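Phosphatidylglycerophosphatase and protein-tyrosine phosphatase 1 (Mus musculus, PDB 3RGO) removes the terminal phosphate from phosphatidylglycerophosphate to give phosphatidylglycerol, a step in making the mitochondrial lipid cardiolipin. Local coordinates at residues 106-111 and 121-126; 100-105 and 134-139; 67-72 and 140-145; 78-83 and 111-116. All coordinates share one frame; numbering follows the deposited sequence.

Contact 1 (106-111 and 121-126); sequences MVAAYL and EAIEAI
I126 and L111 interlock at the heart of a helix-helix packing in the dual-specificity phosphatase fold, where helix 102-115, which runs down from the phosphate-binding P-loop, meets helix 119-129. The short segments run closer to antiparallel than parallel, 121° between their directions, and their axes come within 8.7 Å. A108 and A122 mark the nearest approach of the backbones, their CA atoms 5.4 Å apart, and alanines at this point are consistent with that approach.

The apolar contacts are led by the I126 side chain, which lies across those of V107 and L111. CD1 of L111 touches its CG1 at 3.6 Å, and CG1 of V107 reaches its CD1 at 3.7 Å. I126 CG1 is turned opposite its own carbonyl carbon (chi1 -65°), which carries CD1 forward between V107 and A108. A122 adds its methyl against L111 CB at 3.9 Å, and I123 brushes A108 CB through CG1.

No hydrogen bond crosses the interface; backbone bonds such as L111 N to V107 O run within each helix. Beyond the two segments, V107 and I126 both lean on L11 of strand 9-12, tying the helix pair to the central sheet, while A108 also meets L143 of helix 137-154.

Side chain also meets backbone here: A122 CB sits 3.7 Å from the carbonyl O of A108, and I126 CD1 lies 3.6 Å from A108 N.

Contact 2 (100-105 and 134-139); sequences RSRSAT and SIRPSQ. With SO4 (sulfate ion), chain B; SO4 (sulfate ion), chain C.
S101 OG is gripped by two partners: it donates to S134 O and accepts from Q139 NE2, each at 2.9 Å. The first bond runs nearly straight out from the carbonyl, with a C=O...OG angle of 175°; in the second the oxygen lies almost in the amide plane of Q139. With OG opposite the backbone N (chi1 -177°), the hydroxyl is held out toward both partners. The other atom of the same amide, Q139 OE1, accepts from R136 N at 2.8 Å, in the carbonyl plane, so both amide atoms are used and its rotation is fixed. With a leucine in place of Q139, S101 OG is likely to lose its amide donor and R136 N its acceptor, loosening the turn at 134-139 from the P-loop.

S134 N donates to R100 O, so backbone and side chain together clasp the two segments. Beside these bonds, CD1 of I135 packs on A104 CB.

A sulfate occupies the phosphate-binding P-loop beside C96, the predicted phosphocysteine nucleophile. R100 N donates to its O2, and both N and NH1 of R102 to its O1. S103 OG donates to its O3 at 2.7 Å, and S103 N shares that oxygen. The extended R102 side chain spans two anions: NH1 holds the first sulfate at the guanidinium edge, while NE reaches O3 of a second at 2.9 Å. K97 N and A98 N complete the first cradle.

The contact thus sets the start of helix 102-115, which follows strand 91-95 and the P-loop, against the start of helix 137-154, with V69 of the 67-72 loop covering T105 and Q139.

Contact 3 (67-72 and 140-145); sequences TGVPTL and LEVLKE. With SO4 (sulfate ion), chain C.
V142 meets V69 and L72 where helix 137-154 covers the loop that joins strand 57-61 to helix 72-88 in the dual-specificity phosphatase fold. These three residues bury most of the surface, and V142 the most of all.

V142 and V69 point at one another, tip to tip, with their CG1 methyls 3.6 Å apart. Both valines place CG1 opposite the backbone N (chi1 172° in V142, -173° in V69), which brings the two methyls head-on. The same V142 methyl also takes L72 CD1 at 3.7 Å, so a single branch serves two partners. L72 arrives differently: its side chain slides past V142 in the opposite direction, and its other methyl, CD2, lies across E145 CB at 4.1 Å. The aliphatic base of E145 is thus used for packing although its carboxylate leads away. T67 adds a looser touch through CG2 to the V142 CG2 methyl.

No hydrogen bond joins the two segments, but polar ties flank the apolar patch. T67 O and G68 O accept from S138 OG and Q139 NE2, in the first turn of the same helix. L75 of helix 72-88 touches both V69 and V142, closing the cluster from another helix, and T71 OG1 caps the start of helix 72-88 by bonding to N74 N.

At its start the loop binds the second sulfate, to which R102 of the P-loop also donates. G68, whose backbone has a positive phi of 84°, donates its N to sulfate O1 at 2.9 Å.

Contact 4 (78-83 and 111-116); sequences GVQFAL and LIQVHN
This is a sparse, largely surface contact between two helices on one side of the fold, where Q113, near the end of helix 102-115, reaches over V79, Q80 and L83 of helix 72-88. The segment axes are 57° apart in direction and stay 10.5 Å from one another, so long side chains must bridge the gap.

Q113 does most of this. With CG opposite its backbone N (chi1 170°) and the chain extended beyond, its amide is carried across to the other helix. There the amide end rests against V79 CG1, 3.6 Å from Q113 CD, with L83 CD1 beside it on the same side. The Q80 chain, bent at chi2, crosses it at about a right angle. One residue further along the helix, L83 CD2 meets V114 CG2 at 3.9 Å as the two side chains slide past each other. F146 of helix 137-154 touches both V79 and Q113, so a third helix backs the contact.

Were Q113 an alanine, the side chain spanning the helices would end at CB, and a gap would probably open over V79 and L83.

Chemically, the one methyl-to-methyl pair is L83 with V114; the rest is a partly exposed glutamine whose amide is laid against aliphatic carbons, a contact with little buried surface and no clear hydrogen bond.

In the fold
Three of the four contacts use helix 102-115: its start in contact 2, its middle in contact 1 and its end in contact 4, with L111 shared by contacts 1 and 4. Helix 137-154 serves contacts 2 and 3, whose centres lie 9 Å apart and which both touch the second sulfate. Along the chain, 67-72 opens the series and 140-145 closes it, so contact 3 spans all the others. Contacts 2 and 4 sit farthest apart, about 16 Å between centres. Helix 102-115 thus acts as a central rod, its phosphate-binding start against the beginning of helix 137-154, its middle against helix 119-129 and its far end against helix 72-88.

Contact 1 (106-111 and 121-126)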
loop_
_atom_site.group_PDB
_atom_site.type_symbol
_atom_site.label_atom_id
_atom_site.label_comp_id
_atom_site.label_asym_id
_atom_site.label_seq_id
_atom_site.Cartn_x
_atom_site.Cartn_y
_atom_site.Cartn_z
ATOM N N MET A 106 2.082 -4.562 1.538
ATOM C CA MET A 106 0.836 -4.195 0.862
ATOM C C MET A 106 1.088 -3.928 -0.614
ATOM O O MET A 106 0.349 -4.408 -1.485
ATOM C CB MET A 106 0.214 -2.956 1.522
ATOM C CG MET A 106 -1.104 -2.487 0.887
ATOM S SD MET A 106 -2.507 -3.611 1.203
ATOM C CE MET A 106 -2.481 -3.671 2.990
ATOM N N VAL A 107 2.133 -3.152 -0.894
ATOM C CA VAL A 107 2.507 -2.854 -2.274
ATOM C C VAL A 107 2.924 -4.131 -3.003
ATOM O O VAL A 107 2.624 -4.297 -4.185
ATOM C CB VAL A 107 3.624 -1.775 -2.366
ATOM C CG1 VAL A 107 4.104 -1.622 -3.804
ATOM C CG2 VAL A 107 3.127 -0.427 -1.821
ATOM N N ALA A 108 3.606 -5.031 -2.296
ATOM C CA ALA A 108 3.978 -6.326 -2.858
ATOM C C ALA A 108 2.755 -7.093 -3.340
ATOM O O ALA A 108 2.769 -7.684 -4.416
ATOM C CB ALA A 108 4.767 -7.164 -1.830
ATOM N N ALA A 109 1.693 -7.086 -2.542
ATOM C CA ALA A 109 0.488 -7.814 -2.909
ATOM C C ALA A 109 -0.125 -7.220 -4.177
ATOM O O ALA A 109 -0.524 -7.948 -5.084
ATOM C CB ALA A 109 -0.515 -7.800 -1.761
ATOM N N TYR A 110 -0.190 -5.894 -4.226
ATOM C CA TYR A 110 -0.641 -5.175 -5.414
ATOM C C TYR A 110 0.116 -5.629 -6.665
ATOM O O TYR A 110 -0.499 -6.000 -7.665
ATOM C CB TYR A 110 -0.470 -3.665 -5.201
ATOM C CG TYR A 110 -0.492 -2.830 -6.460
ATOM C CD1 TYR A 110 -1.691 -2.481 -7.066
ATOM C CD2 TYR A 110 0.692 -2.381 -7.037
ATOM C CE1 TYR A 110 -1.714 -1.714 -8.224
ATOM C CE2 TYR A 110 0.683 -1.616 -8.182
ATOM C CZ TYR A 110 -0.520 -1.285 -8.775
ATOM O OH TYR A 110 -0.529 -0.521 -9.920
ATOM N N LEU A 111 1.447 -5.604 -6.603
ATOM C CA LEU A 111 2.272 -6.000 -7.743
ATOM C C LEU A 111 2.081 -7.467 -8.125
ATOM O O LEU A 111 2.055 -7.817 -9.313
ATOM C CB LEU A 111 3.746 -5.711 -7.459
ATOM C CG LEU A 111 4.111 -4.228 -7.329
ATOM C CD1 LEU A 111 5.553 -4.076 -6.872
ATOM C CD2 LEU A 111 3.871 -3.483 -8.641
ATOM N N GLU A 121 9.702 -11.656 -6.830
ATOM C CA GLU A 121 9.809 -10.729 -7.956
ATOM C C GLU A 121 9.284 -9.343 -7.580
ATOM O O GLU A 121 9.914 -8.326 -7.866
ATOM C CB GLU A 121 9.056 -11.261 -9.179
ATOM C CG GLU A 121 9.915 -12.094 -10.107
ATOM C CD GLU A 121 9.113 -12.783 -11.187
ATOM O OE1 GLU A 121 7.974 -13.222 -10.907
ATOM O OE2 GLU A 121 9.626 -12.896 -12.317
ATOM N N ALA A 122 8.117 -9.317 -6.950
ATOM C CA ALA A 122 7.501 -8.075 -6.504
ATOM C C ALA A 122 8.380 -7.351 -5.485
ATOM O O ALA A 122 8.615 -6.148 -5.590
ATOM C CB ALA A 122 6.145 -8.361 -5.898
ATOM N N ILE A 123 8.858 -8.098 -4.497
ATOM C CA ILE A 123 9.672 -7.517 -3.434
ATOM C C ILE A 123 10.967 -6.935 -3.992
ATOM O O ILE A 123 11.343 -5.807 -3.672
ATOM C CB ILE A 123 9.963 -8.556 -2.330
ATOM C CG1 ILE A 123 8.662 -8.927 -1.609
ATOM C CG2 ILE A 123 10.982 -8.017 -1.335
ATOM C CD1 ILE A 123 8.780 -10.136 -0.699
ATOM N N GLU A 124 11.635 -7.702 -4.845
ATOM C CA GLU A 124 12.872 -7.246 -5.469
ATOM C C GLU A 124 12.646 -5.999 -6.326
ATOM O O GLU A 124 13.510 -5.124 -6.397
ATOM C CB GLU A 124 13.510 -8.379 -6.280
ATOM C CG GLU A 124 14.083 -9.488 -5.390
ATOM C CD GLU A 124 14.384 -10.768 -6.147
ATOM O OE1 GLU A 124 15.569 -11.015 -6.457
ATOM O OE2 GLU A 124 13.436 -11.534 -6.425
ATOM N N ALA A 125 11.478 -5.910 -6.956
ATOM C CA ALA A 125 11.128 -4.727 -7.743
ATOM C C ALA A 125 10.986 -3.501 -6.855
ATOM O O ALA A 125 11.438 -2.403 -7.199
ATOM C CB ALA A 125 9.841 -4.967 -8.518
ATOM N N ILE A 126 10.345 -3.688 -5.710
ATOM C CA ILE A 126 10.175 -2.596 -4.763
ATOM C C ILE A 126 11.533 -2.176 -4.205
ATOM O O ILE A 126 11.813 -0.987 -4.068
ATOM C CB ILE A 126 9.218 -2.995 -3.621
ATOM C CG1 ILE A 126 7.808 -3.234 -4.173
ATOM C CG2 ILE A 126 9.188 -1.926 -2.533
ATOM C CD1 ILE A 126 6.910 -4.021 -3.231
#

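Contact 2 (100-105 and 134-139)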
loop_
_atom_site.group_PDB
_atom_site.type_symbol
_atom_site.label_atom_id
_atom_site.label_comp_id
_atom_site.label_asym_id
_atom_site.label_seq_id
_atom_site.Cartn_x
_atom_site.Cartn_y
_atom_site.Cartn_z
ATOM N N ARG A 100 8.691 0.790 4.830
ATOM C CA ARG A 100 9.733 -0.205 4.579
ATOM C C ARG A 100 9.283 -1.663 4.679
ATOM O O ARG A 100 9.923 -2.551 4.109
ATOM C CB ARG A 100 10.917 0.022 5.531
ATOM C CG ARG A 100 12.006 0.935 4.984
ATOM C CD ARG A 100 11.458 2.280 4.567
ATOM N NE ARG A 100 12.253 2.902 3.511
ATOM C CZ ARG A 100 13.164 3.847 3.713
ATOM N NH1 ARG A 100 13.404 4.294 4.940
ATOM N NH2 ARG A 100 13.833 4.349 2.683
ATOM N N SER A 101 8.201 -1.920 5.410
ATOM C CA SER A 101 7.873 -3.297 5.790
ATOM C C SER A 101 6.396 -3.655 5.622
ATOM O O SER A 101 6.021 -4.364 4.689
ATOM C CB SER A 101 8.322 -3.559 7.231
ATOM O OG SER A 101 8.085 -4.902 7.617
ATOM N N ARG A 102 5.564 -3.177 6.540
ATOM C CA ARG A 102 4.131 -3.441 6.484
ATOM C C ARG A 102 3.551 -2.817 5.219
ATOM O O ARG A 102 2.763 -3.437 4.503
ATOM C CB ARG A 102 3.443 -2.875 7.730
ATOM C CG ARG A 102 3.855 -3.588 9.004
ATOM C CD ARG A 102 3.613 -2.741 10.238
ATOM N NE ARG A 102 4.141 -3.396 11.429
ATOM C CZ ARG A 102 5.408 -3.319 11.823
ATOM N NH1 ARG A 102 6.281 -2.606 11.125
ATOM N NH2 ARG A 102 5.802 -3.954 12.921
ATOM N N SER A 103 3.964 -1.589 4.938
ATOM C CA SER A 103 3.480 -0.885 3.762
ATOM C C SER A 103 4.090 -1.474 2.488
ATOM O O SER A 103 3.432 -1.551 1.447
ATOM C CB SER A 103 3.756 0.618 3.891
ATOM O OG SER A 103 5.118 0.862 4.175
ATOM N N ALA A 104 5.346 -1.898 2.583
ATOM C CA ALA A 104 6.011 -2.589 1.482
ATOM C C ALA A 104 5.288 -3.892 1.130
ATOM O O ALA A 104 5.159 -4.250 -0.038
ATOM C CB ALA A 104 7.464 -2.871 1.838
ATOM N N THR A 105 4.811 -4.592 2.149
ATOM C CA THR A 105 4.098 -5.850 1.946
ATOM C C THR A 105 2.786 -5.635 1.189
ATOM O O THR A 105 2.425 -6.418 0.301
ATOM C CB THR A 105 3.839 -6.541 3.295
ATOM O OG1 THR A 105 5.097 -6.836 3.915
ATOM C CG2 THR A 105 3.055 -7.832 3.100
ATOM N N SER A 134 12.217 -4.253 4.075
ATOM C CA SER A 134 12.421 -5.410 4.930
ATOM C C SER A 134 11.111 -6.165 5.095
ATOM O O SER A 134 10.262 -5.783 5.899
ATOM C CB SER A 134 12.963 -4.986 6.296
ATOM O OG SER A 134 13.123 -6.114 7.140
ATOM N N ILE A 135 10.946 -7.229 4.317
ATOM C CA ILE A 135 9.757 -8.065 4.413
ATOM C C ILE A 135 10.116 -9.406 5.058
ATOM O O ILE A 135 10.806 -10.239 4.467
ATOM C CB ILE A 135 9.081 -8.241 3.040
ATOM C CG1 ILE A 135 8.598 -6.871 2.537
ATOM C CG2 ILE A 135 7.924 -9.234 3.133
ATOM C CD1 ILE A 135 8.082 -6.858 1.130
ATOM N N ARG A 136 9.649 -9.594 6.288
ATOM C CA ARG A 136 10.036 -10.744 7.107
ATOM C C ARG A 136 9.335 -12.033 6.695
ATOM O O ARG A 136 8.299 -11.985 6.036
ATOM C CB ARG A 136 9.730 -10.451 8.578
ATOM C CG ARG A 136 10.483 -9.267 9.153
ATOM C CD ARG A 136 10.260 -9.149 10.662
ATOM N NE ARG A 136 8.843 -9.028 11.002
ATOM C CZ ARG A 136 8.129 -7.917 10.837
ATOM N NH1 ARG A 136 8.696 -6.830 10.327
ATOM N NH2 ARG A 136 6.846 -7.892 11.180
ATOM N N PRO A 137 9.897 -13.194 7.090
ATOM C CA PRO A 137 9.275 -14.488 6.800
ATOM C C PRO A 137 7.787 -14.503 7.137
ATOM O O PRO A 137 6.999 -15.054 6.369
ATOM C CB PRO A 137 10.048 -15.450 7.705
ATOM C CG PRO A 137 11.407 -14.850 7.779
ATOM C CD PRO A 137 11.207 -13.349 7.746
ATOM N N SER A 138 7.407 -13.892 8.256
ATOM C CA SER A 138 6.003 -13.845 8.656
ATOM C C SER A 138 5.164 -13.080 7.635
ATOM O O SER A 138 3.996 -13.389 7.410
ATOM C CB SER A 138 5.849 -13.213 10.042
ATOM O OG SER A 138 6.066 -11.814 10.000
ATOM N N GLN A 139 5.761 -12.072 7.018
ATOM C CA GLN A 139 5.056 -11.306 6.002
ATOM C C GLN A 139 5.085 -12.024 4.654
ATOM O O GLN A 139 4.112 -11.990 3.902
ATOM C CB GLN A 139 5.640 -9.897 5.891
ATOM C CG GLN A 139 5.401 -9.056 7.148
ATOM C CD GLN A 139 6.319 -7.861 7.226
ATOM O OE1 GLN A 139 7.518 -7.978 6.977
ATOM N NE2 GLN A 139 5.762 -6.697 7.575
HETATM S S SO4 B . 6.412 0.089 7.906
HETATM O O1 SO4 B . 6.342 -1.196 8.595
HETATM O O2 SO4 B . 7.773 0.335 7.440
HETATM O O3 SO4 B . 5.496 0.078 6.772
HETATM O O4 SO4 B . 6.037 1.160 8.826
HETATM S S SO4 C . 2.447 -5.839 13.751
HETATM O O1 SO4 C . 1.406 -6.606 13.068
HETATM O O2 SO4 C . 3.765 -6.276 13.284
HETATM O O3 SO4 C . 2.266 -4.417 13.458
HETATM O O4 SO4 C . 2.343 -6.050 15.195
#

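Contact 3 (67-72 and 140-145)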
loop_
_atom_site.group_PDB
_atom_site.type_symbol
_atom_site.label_atom_id
_atom_site.label_comp_id
_atom_site.label_asym_id
_atom_site.label_seq_id
_atom_site.Cartn_x
_atom_site.Cartn_y
_atom_site.Cartn_z
ATOM N N THR A 67 1.971 -9.915 13.156
ATOM C CA THR A 67 2.196 -10.526 11.850
ATOM C C THR A 67 2.898 -9.584 10.876
ATOM O O THR A 67 3.736 -10.011 10.078
ATOM C CB THR A 67 0.871 -11.019 11.230
ATOM O OG1 THR A 67 0.447 -12.208 11.912
ATOM C CG2 THR A 67 1.043 -11.318 9.747
ATOM N N GLY A 68 2.556 -8.302 10.950
ATOM C CA GLY A 68 3.107 -7.318 10.041
ATOM C C GLY A 68 2.332 -7.269 8.736
ATOM O O GLY A 68 2.671 -6.499 7.842
ATOM N N VAL A 69 1.289 -8.094 8.629
ATOM C CA VAL A 69 0.462 -8.148 7.424
ATOM C C VAL A 69 -1.011 -8.248 7.796
ATOM O O VAL A 69 -1.362 -8.911 8.775
ATOM C CB VAL A 69 0.803 -9.381 6.549
ATOM C CG1 VAL A 69 0.060 -9.325 5.224
ATOM C CG2 VAL A 69 2.288 -9.468 6.305
ATOM N N PRO A 70 -1.880 -7.580 7.022
ATOM C CA PRO A 70 -3.324 -7.739 7.223
ATOM C C PRO A 70 -3.746 -9.177 6.955
ATOM O O PRO A 70 -2.915 -10.023 6.610
ATOM C CB PRO A 70 -3.934 -6.830 6.149
ATOM C CG PRO A 70 -2.851 -5.869 5.782
ATOM C CD PRO A 70 -1.564 -6.607 5.960
ATOM N N THR A 71 -5.031 -9.456 7.116
ATOM C CA THR A 71 -5.563 -10.733 6.683
ATOM C C THR A 71 -5.514 -10.763 5.163
ATOM O O THR A 71 -5.340 -9.726 4.518
ATOM C CB THR A 71 -7.020 -10.913 7.117
ATOM O OG1 THR A 71 -7.787 -9.787 6.666
ATOM C CG2 THR A 71 -7.121 -11.027 8.633
ATOM N N LEU A 72 -5.661 -11.951 4.594
ATOM C CA LEU A 72 -5.800 -12.091 3.150
ATOM C C LEU A 72 -6.908 -11.169 2.656
ATOM O O LEU A 72 -6.754 -10.485 1.649
ATOM C CB LEU A 72 -6.155 -13.537 2.795
ATOM C CG LEU A 72 -5.070 -14.467 2.237
ATOM C CD1 LEU A 72 -3.721 -13.770 2.110
ATOM C CD2 LEU A 72 -4.964 -15.756 3.061
ATOM N N LEU A 140 6.203 -12.675 4.358
ATOM C CA LEU A 140 6.347 -13.399 3.096
ATOM C C LEU A 140 5.364 -14.563 2.971
ATOM O O LEU A 140 4.849 -14.839 1.884
ATOM C CB LEU A 140 7.778 -13.915 2.926
ATOM C CG LEU A 140 8.071 -14.521 1.553
ATOM C CD1 LEU A 140 7.954 -13.436 0.486
ATOM C CD2 LEU A 140 9.445 -15.182 1.510
ATOM N N GLU A 141 5.115 -15.258 4.076
ATOM C CA GLU A 141 4.209 -16.404 4.039
ATOM C C GLU A 141 2.789 -16.004 3.628
ATOM O O GLU A 141 2.115 -16.729 2.896
ATOM C CB GLU A 141 4.205 -17.141 5.379
ATOM C CG GLU A 141 5.524 -17.835 5.700
ATOM C CD GLU A 141 5.874 -18.929 4.701
ATOM O OE1 GLU A 141 5.260 -20.017 4.760
ATOM O OE2 GLU A 141 6.772 -18.704 3.860
ATOM N N VAL A 142 2.334 -14.845 4.089
ATOM C CA VAL A 142 1.011 -14.374 3.701
ATOM C C VAL A 142 0.981 -13.983 2.223
ATOM O O VAL A 142 0.006 -14.257 1.527
ATOM C CB VAL A 142 0.525 -13.220 4.599
ATOM C CG1 VAL A 142 -0.773 -12.622 4.056
ATOM C CG2 VAL A 142 0.340 -13.716 6.033
ATOM N N LEU A 143 2.054 -13.350 1.750
ATOM C CA LEU A 143 2.188 -13.015 0.334
ATOM C C LEU A 143 2.193 -14.282 -0.526
ATOM O O LEU A 143 1.719 -14.274 -1.661
ATOM C CB LEU A 143 3.466 -12.206 0.086
ATOM C CG LEU A 143 3.475 -10.756 0.577
ATOM C CD1 LEU A 143 4.817 -10.085 0.306
ATOM C CD2 LEU A 143 2.344 -9.974 -0.079
ATOM N N LYS A 144 2.727 -15.365 0.021
ATOM C CA LYS A 144 2.683 -16.662 -0.662
ATOM C C LYS A 144 1.254 -17.177 -0.816
ATOM O O LYS A 144 0.887 -17.714 -1.870
ATOM C CB LYS A 144 3.522 -17.701 0.087
ATOM C CG LYS A 144 5.011 -17.672 -0.226
ATOM C CD LYS A 144 5.688 -18.943 0.289
ATOM C CE LYS A 144 7.104 -19.104 -0.254
ATOM N NZ LYS A 144 8.009 -18.004 0.175
ATOM N N GLU A 145 0.452 -17.038 0.237
ATOM C CA GLU A 145 -0.942 -17.479 0.184
ATOM C C GLU A 145 -1.725 -16.576 -0.766
ATOM O O GLU A 145 -2.595 -17.034 -1.516
ATOM C CB GLU A 145 -1.582 -17.458 1.574
ATOM C CG GLU A 145 -1.012 -18.472 2.559
ATOM C CD GLU A 145 -1.682 -19.834 2.458
ATOM O OE1 GLU A 145 -1.903 -20.315 1.325
ATOM O OE2 GLU A 145 -1.986 -20.427 3.517
HETATM S S SO4 C . 2.447 -5.839 13.751
HETATM O O1 SO4 C . 1.406 -6.606 13.068
HETATM O O2 SO4 C . 3.765 -6.276 13.284
HETATM O O3 SO4 C . 2.266 -4.417 13.458
HETATM O O4 SO4 C . 2.343 -6.050 15.195
#

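Contact 4 (78-83 and 111-116)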
loop_
_atom_site.group_PDB
_atom_site.type_symbol
_atom_site.label_atom_id
_atom_site.label_comp_id
_atom_site.label_asym_id
_atom_site.label_seq_id
_atom_site.Cartn_x
_atom_site.Cartn_y
_atom_site.Cartn_z
ATOM N N GLY A 78 -7.123 -3.894 0.086
ATOM C CA GLY A 78 -6.114 -2.906 -0.253
ATOM C C GLY A 78 -5.828 -2.891 -1.739
ATOM O O GLY A 78 -5.750 -1.833 -2.359
ATOM N N VAL A 79 -5.688 -4.078 -2.319
ATOM C CA VAL A 79 -5.373 -4.192 -3.733
ATOM C C VAL A 79 -6.528 -3.700 -4.612
ATOM O O VAL A 79 -6.314 -2.950 -5.565
ATOM C CB VAL A 79 -4.977 -5.639 -4.097
ATOM C CG1 VAL A 79 -4.784 -5.783 -5.598
ATOM C CG2 VAL A 79 -3.709 -6.037 -3.334
ATOM N N GLN A 80 -7.749 -4.114 -4.288
ATOM C CA GLN A 80 -8.920 -3.659 -5.035
ATOM C C GLN A 80 -9.089 -2.145 -4.930
ATOM O O GLN A 80 -9.562 -1.500 -5.861
ATOM C CB GLN A 80 -10.186 -4.377 -4.557
ATOM C CG GLN A 80 -10.167 -5.886 -4.789
ATOM C CD GLN A 80 -9.950 -6.259 -6.248
ATOM O OE1 GLN A 80 -10.559 -5.677 -7.150
ATOM N NE2 GLN A 80 -9.087 -7.241 -6.485
ATOM N N PHE A 81 -8.696 -1.583 -3.790
ATOM C CA PHE A 81 -8.719 -0.135 -3.594
ATOM C C PHE A 81 -7.738 0.538 -4.550
ATOM O O PHE A 81 -8.074 1.522 -5.205
ATOM C CB PHE A 81 -8.361 0.203 -2.145
ATOM C CG PHE A 81 -8.488 1.667 -1.796
ATOM C CD1 PHE A 81 -9.723 2.221 -1.493
ATOM C CD2 PHE A 81 -7.362 2.479 -1.735
ATOM C CE1 PHE A 81 -9.834 3.563 -1.153
ATOM C CE2 PHE A 81 -7.461 3.817 -1.393
ATOM C CZ PHE A 81 -8.701 4.362 -1.101
ATOM N N ALA A 82 -6.530 -0.010 -4.640
ATOM C CA ALA A 82 -5.530 0.514 -5.568
ATOM C C ALA A 82 -6.015 0.405 -7.014
ATOM O O ALA A 82 -5.812 1.313 -7.816
ATOM C CB ALA A 82 -4.205 -0.220 -5.397
ATOM N N LEU A 83 -6.662 -0.712 -7.334
ATOM C CA LEU A 83 -7.128 -0.958 -8.696
ATOM C C LEU A 83 -8.284 -0.035 -9.050
ATOM O O LEU A 83 -8.433 0.382 -10.202
ATOM C CB LEU A 83 -7.532 -2.422 -8.870
ATOM C CG LEU A 83 -6.396 -3.442 -8.730
ATOM C CD1 LEU A 83 -6.915 -4.868 -8.857
ATOM C CD2 LEU A 83 -5.311 -3.179 -9.762
ATOM N N LEU A 111 1.447 -5.604 -6.603
ATOM C CA LEU A 111 2.272 -6.000 -7.743
ATOM C C LEU A 111 2.081 -7.467 -8.125
ATOM O O LEU A 111 2.055 -7.817 -9.313
ATOM C CB LEU A 111 3.746 -5.711 -7.459
ATOM C CG LEU A 111 4.111 -4.228 -7.329
ATOM C CD1 LEU A 111 5.553 -4.076 -6.872
ATOM C CD2 LEU A 111 3.871 -3.483 -8.641
ATOM N N ILE A 112 1.960 -8.328 -7.122
ATOM C CA ILE A 112 1.708 -9.738 -7.381
ATOM C C ILE A 112 0.459 -9.909 -8.233
ATOM O O ILE A 112 0.473 -10.619 -9.238
ATOM C CB ILE A 112 1.564 -10.540 -6.073
ATOM C CG1 ILE A 112 2.926 -10.651 -5.376
ATOM C CG2 ILE A 112 0.987 -11.924 -6.352
ATOM C CD1 ILE A 112 2.865 -11.241 -3.976
ATOM N N GLN A 113 -0.616 -9.246 -7.831
ATOM C CA GLN A 113 -1.882 -9.379 -8.530
ATOM C C GLN A 113 -1.820 -8.738 -9.911
ATOM O O GLN A 113 -2.232 -9.342 -10.896
ATOM C CB GLN A 113 -3.024 -8.770 -7.716
ATOM C CG GLN A 113 -4.323 -8.662 -8.511
ATOM C CD GLN A 113 -5.547 -8.624 -7.630
ATOM O OE1 GLN A 113 -5.491 -8.991 -6.458
ATOM N NE2 GLN A 113 -6.665 -8.176 -8.189
ATOM N N VAL A 114 -1.298 -7.517 -9.974
ATOM C CA VAL A 114 -1.219 -6.781 -11.231
ATOM C C VAL A 114 -0.370 -7.498 -12.283
ATOM O O VAL A 114 -0.728 -7.527 -13.464
ATOM C CB VAL A 114 -0.671 -5.352 -11.011
ATOM C CG1 VAL A 114 -0.357 -4.680 -12.344
ATOM C CG2 VAL A 114 -1.667 -4.527 -10.211
ATOM N N HIS A 115 0.745 -8.087 -11.860
ATOM C CA HIS A 115 1.683 -8.672 -12.821
ATOM C C HIS A 115 1.689 -10.195 -12.855
ATOM O O HIS A 115 2.397 -10.802 -13.662
ATOM C CB HIS A 115 3.098 -8.162 -12.547
ATOM C CG HIS A 115 3.237 -6.677 -12.663
ATOM N ND1 HIS A 115 3.222 -6.023 -13.877
ATOM C CD2 HIS A 115 3.395 -5.721 -11.720
ATOM C CE1 HIS A 115 3.371 -4.726 -13.673
ATOM N NE2 HIS A 115 3.477 -4.516 -12.375
ATOM N N ASN A 116 0.886 -10.817 -12.001
ATOM C CA ASN A 116 1.013 -12.244 -11.783
ATOM C C ASN A 116 2.481 -12.594 -11.524
ATOM O O ASN A 116 3.032 -13.497 -12.150
ATOM C CB ASN A 116 0.479 -13.028 -12.991
ATOM C CG ASN A 116 0.529 -14.523 -12.779
ATOM O OD1 ASN A 116 0.344 -15.009 -11.661
ATOM N ND2 ASN A 116 0.784 -15.267 -13.853
#